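ABC-type transport system, molybdenum-specific extracellular solute-binding protein (Clostridium difficile, PDB 4KD5) probably binds molybdate or tungstate outside the cell and delivers it to a molybdenum-type ABC transporter. Local coordinates at residues A[40-43]-A[44-47]; A[63-66]-A[67-71]. All blocks are in the same frame, centred on the assembly; numbering follows the deposited sequence.

Interaction 1: A[40-43]-A[44-47]; sequences YGAS and GSLQ
The carbonyl of A42, at the N-cap position where strand 34-41 turns into helix 43-52, takes the backbone NH of L46 at 3.0 Å between L46 N and A42 O, an almost straight bond of 170° at the hydrogen. The same oxygen receives a second, weak bond from S45 N, bent to 123°. One residue on, Q47 N reaches S43 O at 2.9 Å, so the ordinary i to i+4 pattern is running from the first turn.

L46 is the side chain that folds back over the strand end. Its CG sits beside the backbone N and anti to the carbonyl carbon (chi1 -61°), which lays the branch against the A42 carbonyl, with L46 CG 3.3 Å from A42 O. Beyond that the two methyls lie along the same side of the G41 backbone, L46 CD1 3.6 Å from G41 O and CD2 4.0 Å from G41 CA. With no side chain on G41, the leucine packs directly on the backbone there. S45 stays on the outer side, its CB 3.6 Å from A42 O.

S43 points away from the following turn, and its OG accepts the backbone NH of A62, in the loop after strand 58-60. Q47, its CG anti to the backbone N and its chain extended, lies over helix 65-72, and its NE2 is hydrogen-bonded to E51 OE2.

This strand-to-helix turn belongs to the alpha/beta fold of periplasmic-type binding proteins, in which anion sites commonly lie at helix N-termini. S43 is a predicted molybdate ligand; the side chains of S43 and S15, another predicted ligand, are about 7 Å apart. Because A62 already donates to S43 OG, the hydroxyl hydrogen is probably left for a bound oxyanion, at the positive end of the helix dipole.

Interaction 2: A[63-66]-A[67-71]; sequences GQKQ and MKVLD. With SBT (2-butanol), chain G.
L70 has its CG beside the backbone N and anti to the carbonyl carbon (chi1 -71°), a torsion that leans the branch back on the preceding turn and brings L70 CG to 3.3 Å from Q66 O. Both residues belong to helix 65-72, a short alpha-helix of the periplasmic-binding-protein fold.

Three i to i+4 bonds tie the first turn to the second. K68 N meets Q64 O at 3.2 Å and L70 N meets Q66 O at the same length and 169°, whereas the link from V69 N to K65 O is weak.

The 2-butanol lies against this end of helix 65-72, with Q64 N 3.3 Å from its C2 and K65 CB 3.8 Å from its C3. G63 brings bare backbone to the alcohol, its CA 3.7 Å from C4.

M67, modelled as selenomethionine, heads into the buried side, where F59 of strand 58-60 and P195 and S197 of strand 193-198 receive it. L70 also packs on F59, and on L75 of the following loop. On the exposed side K68 carries its aliphatic stem past the Q64 carbonyl, K68 CG lying 3.8 Å from Q64 O.

How the interactions relate
Interaction 1 joins a strand end to the start of helix 43-52, whereas interaction 2 stays almost wholly within helix 65-72. Their centres are 11 Å apart, and the two helices pack side by side: Q47 lies on V69 and Q66, with Q47 NE2 3.2 Å from V69 CG1, and Q66 also packs on S43. Both mix buried and exposed residues. In 40-47 the buried pair is S43, a predicted molybdate ligand whose OG is bonded to A62 N, and L46, packed on the strand end; in 63-71 the inner side is mostly apolar, facing strands 58-60 and 193-198. The bound 2-butanol touches interaction 2. The side chain of S43 is about 8 Å from a bound 2-butanol.

Interaction 1: A[40-43]-A[44-47]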
loop_
_atom_site.group_PDB
_atom_site.type_symbol
_atom_site.label_atom_id
_atom_site.label_comp_id
_atom_site.label_asym_id
_atom_site.label_seq_id
_atom_site.Cartn_x
_atom_site.Cartn_y
_atom_site.Cartn_z
ATOM N N TYR A 40 12.720 -6.274 -20.977
ATOM C CA TYR A 40 12.142 -5.827 -22.239
ATOM C C TYR A 40 11.860 -6.991 -23.187
ATOM O O TYR A 40 12.573 -7.999 -23.178
ATOM C CB TYR A 40 13.064 -4.801 -22.908
ATOM C CG TYR A 40 13.310 -3.583 -22.055
ATOM C CD1 TYR A 40 12.383 -2.555 -22.000
ATOM C CD2 TYR A 40 14.466 -3.462 -21.301
ATOM C CE1 TYR A 40 12.603 -1.443 -21.217
ATOM C CE2 TYR A 40 14.694 -2.353 -20.518
ATOM C CZ TYR A 40 13.763 -1.347 -20.483
ATOM O OH TYR A 40 13.990 -0.242 -19.701
ATOM N N GLY A 41 10.814 -6.851 -23.998
ATOM C CA GLY A 41 10.475 -7.858 -24.989
ATOM C C GLY A 41 9.298 -7.465 -25.862
ATOM O O GLY A 41 8.799 -6.339 -25.784
ATOM N N ALA A 42 8.860 -8.397 -26.705
ATOM C CA ALA A 42 7.669 -8.199 -27.529
ATOM C C ALA A 42 6.414 -8.450 -26.695
ATOM O O ALA A 42 6.306 -9.482 -26.029
ATOM C CB ALA A 42 7.696 -9.125 -28.725
ATOM N N SER A 43 5.467 -7.516 -26.761
ATOM C CA SER A 43 4.278 -7.527 -25.913
ATOM C C SER A 43 3.552 -8.868 -25.876
ATOM O O SER A 43 3.126 -9.316 -24.811
ATOM C CB SER A 43 3.315 -6.421 -26.341
ATOM O OG SER A 43 3.959 -5.163 -26.324
ATOM N N GLY A 44 3.422 -9.507 -27.034
ATOM C CA GLY A 44 2.751 -10.791 -27.121
ATOM C C GLY A 44 3.428 -11.898 -26.334
ATOM O O GLY A 44 2.755 -12.707 -25.698
ATOM N N SER A 45 4.758 -11.939 -26.378
ATOM C CA SER A 45 5.522 -12.946 -25.651
ATOM C C SER A 45 5.546 -12.649 -24.154
ATOM O O SER A 45 5.512 -13.562 -23.325
ATOM C CB SER A 45 6.945 -13.023 -26.196
ATOM O OG SER A 45 6.933 -13.275 -27.584
ATOM N N LEU A 46 5.620 -11.365 -23.822
ATOM C CA LEU A 46 5.528 -10.917 -22.440
ATOM C C LEU A 46 4.192 -11.344 -21.837
ATOM O O LEU A 46 4.118 -11.722 -20.669
ATOM C CB LEU A 46 5.692 -9.396 -22.363
ATOM C CG LEU A 46 7.020 -8.831 -22.872
ATOM C CD1 LEU A 46 7.024 -7.309 -22.858
ATOM C CD2 LEU A 46 8.179 -9.366 -22.047
ATOM N N GLN A 47 3.141 -11.288 -22.650
ATOM C CA GLN A 47 1.816 -11.758 -22.250
ATOM C C GLN A 47 1.848 -13.243 -21.894
ATOM O O GLN A 47 1.278 -13.658 -20.883
ATOM C CB GLN A 47 0.809 -11.513 -23.382
ATOM C CG GLN A 47 -0.545 -12.179 -23.181
ATOM C CD GLN A 47 -1.379 -12.213 -24.451
ATOM O OE1 GLN A 47 -1.174 -11.415 -25.365
ATOM N NE2 GLN A 47 -2.325 -13.144 -24.514
#

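Interaction 2: A[63-66]-A[67-71]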
loop_
_atom_site.group_PDB
_atom_site.type_symbol
_atom_site.label_atom_id
_atom_site.label_comp_id
_atom_site.label_asym_id
_atom_site.label_seq_id
_atom_site.Cartn_x
_atom_site.Cartn_y
_atom_site.Cartn_z
ATOM N N GLY A 63 0.301 -2.302 -27.187
ATOM C CA GLY A 63 -1.063 -2.232 -27.680
ATOM C C GLY A 63 -2.081 -2.732 -26.674
ATOM O O GLY A 63 -1.718 -3.250 -25.616
ATOM N N GLN A 64 -3.360 -2.586 -27.011
ATOM C CA GLN A 64 -4.443 -2.954 -26.101
ATOM C C GLN A 64 -4.851 -4.420 -26.204
ATOM O O GLN A 64 -5.519 -4.943 -25.314
ATOM C CB GLN A 64 -5.669 -2.063 -26.332
ATOM C CG GLN A 64 -5.460 -0.578 -26.061
ATOM C CD GLN A 64 -5.617 -0.194 -24.595
ATOM O OE1 GLN A 64 -5.577 0.987 -24.253
ATOM N NE2 GLN A 64 -5.797 -1.185 -23.727
ATOM N N LYS A 65 -4.448 -5.070 -27.292
ATOM C CA LYS A 65 -4.826 -6.457 -27.570
ATOM C C LYS A 65 -4.404 -7.426 -26.463
ATOM O O LYS A 65 -5.197 -8.250 -26.007
ATOM C CB LYS A 65 -4.227 -6.898 -28.912
ATOM C CG LYS A 65 -4.919 -8.082 -29.574
ATOM C CD LYS A 65 -4.272 -9.421 -29.208
ATOM C CE LYS A 65 -5.152 -10.587 -29.669
ATOM N NZ LYS A 65 -4.507 -11.923 -29.495
ATOM N N GLN A 66 -3.157 -7.314 -26.024
ATOM C CA GLN A 66 -2.612 -8.224 -25.020
ATOM C C GLN A 66 -3.168 -7.995 -23.612
ATOM O O GLN A 66 -3.239 -8.927 -22.810
ATOM C CB GLN A 66 -1.083 -8.150 -25.021
ATOM C CG GLN A 66 -0.539 -6.875 -25.644
ATOM C CD GLN A 66 -0.314 -6.992 -27.134
ATOM O OE1 GLN A 66 -0.474 -6.024 -27.874
ATOM N NE2 GLN A 66 0.079 -8.177 -27.580
HETATM N N MSE A 67 -3.556 -6.758 -23.313
HETATM C CA MSE A 67 -4.173 -6.437 -22.028
HETATM C C MSE A 67 -5.553 -7.073 -21.920
HETATM O O MSE A 67 -5.933 -7.575 -20.860
HETATM C CB MSE A 67 -4.275 -4.922 -21.852
HETATM C CG MSE A 67 -2.949 -4.243 -21.559
HETATM SE SE MSE A 67 -2.275 -4.702 -19.787
HETATM C CE MSE A 67 -0.571 -3.759 -19.855
ATOM N N LYS A 68 -6.294 -7.058 -23.025
ATOM C CA LYS A 68 -7.637 -7.624 -23.061
ATOM C C LYS A 68 -7.662 -9.120 -22.760
ATOM O O LYS A 68 -8.522 -9.592 -22.020
ATOM C CB LYS A 68 -8.309 -7.326 -24.408
ATOM C CG LYS A 68 -9.037 -5.987 -24.447
ATOM C CD LYS A 68 -9.432 -5.586 -25.864
ATOM C CE LYS A 68 -10.112 -4.223 -25.879
ATOM N NZ LYS A 68 -10.452 -3.772 -27.259
ATOM N N VAL A 69 -6.715 -9.857 -23.335
ATOM C CA VAL A 69 -6.600 -11.289 -23.080
ATOM C C VAL A 69 -6.276 -11.528 -21.612
ATOM O O VAL A 69 -6.965 -12.287 -20.932
ATOM C CB VAL A 69 -5.506 -11.934 -23.936
ATOM C CG1 VAL A 69 -5.452 -13.426 -23.682
ATOM C CG2 VAL A 69 -5.759 -11.660 -25.409
ATOM N N LEU A 70 -5.224 -10.868 -21.135
ATOM C CA LEU A 70 -4.798 -10.976 -19.743
ATOM C C LEU A 70 -5.922 -10.681 -18.753
ATOM O O LEU A 70 -6.037 -11.347 -17.726
ATOM C CB LEU A 70 -3.598 -10.063 -19.473
ATOM C CG LEU A 70 -2.280 -10.508 -20.109
ATOM C CD1 LEU A 70 -1.173 -9.502 -19.854
ATOM C CD2 LEU A 70 -1.889 -11.865 -19.573
ATOM N N ASP A 71 -6.756 -9.695 -19.067
ATOM C CA ASP A 71 -7.867 -9.336 -18.189
ATOM C C ASP A 71 -8.991 -10.368 -18.292
ATOM O O ASP A 71 -9.676 -10.655 -17.310
ATOM C CB ASP A 71 -8.383 -7.932 -18.515
ATOM C CG ASP A 71 -9.226 -7.347 -17.400
ATOM O OD1 ASP A 71 -9.001 -7.714 -16.225
ATOM O OD2 ASP A 71 -10.109 -6.513 -17.699
HETATM C C1 SBT G . -6.164 -2.498 -30.121
HETATM C C2 SBT G . -4.671 -2.246 -30.011
HETATM C C3 SBT G . -3.881 -3.448 -30.503
HETATM C C4 SBT G . -2.502 -3.038 -30.969
HETATM O OH SBT G . -4.351 -1.113 -30.812
#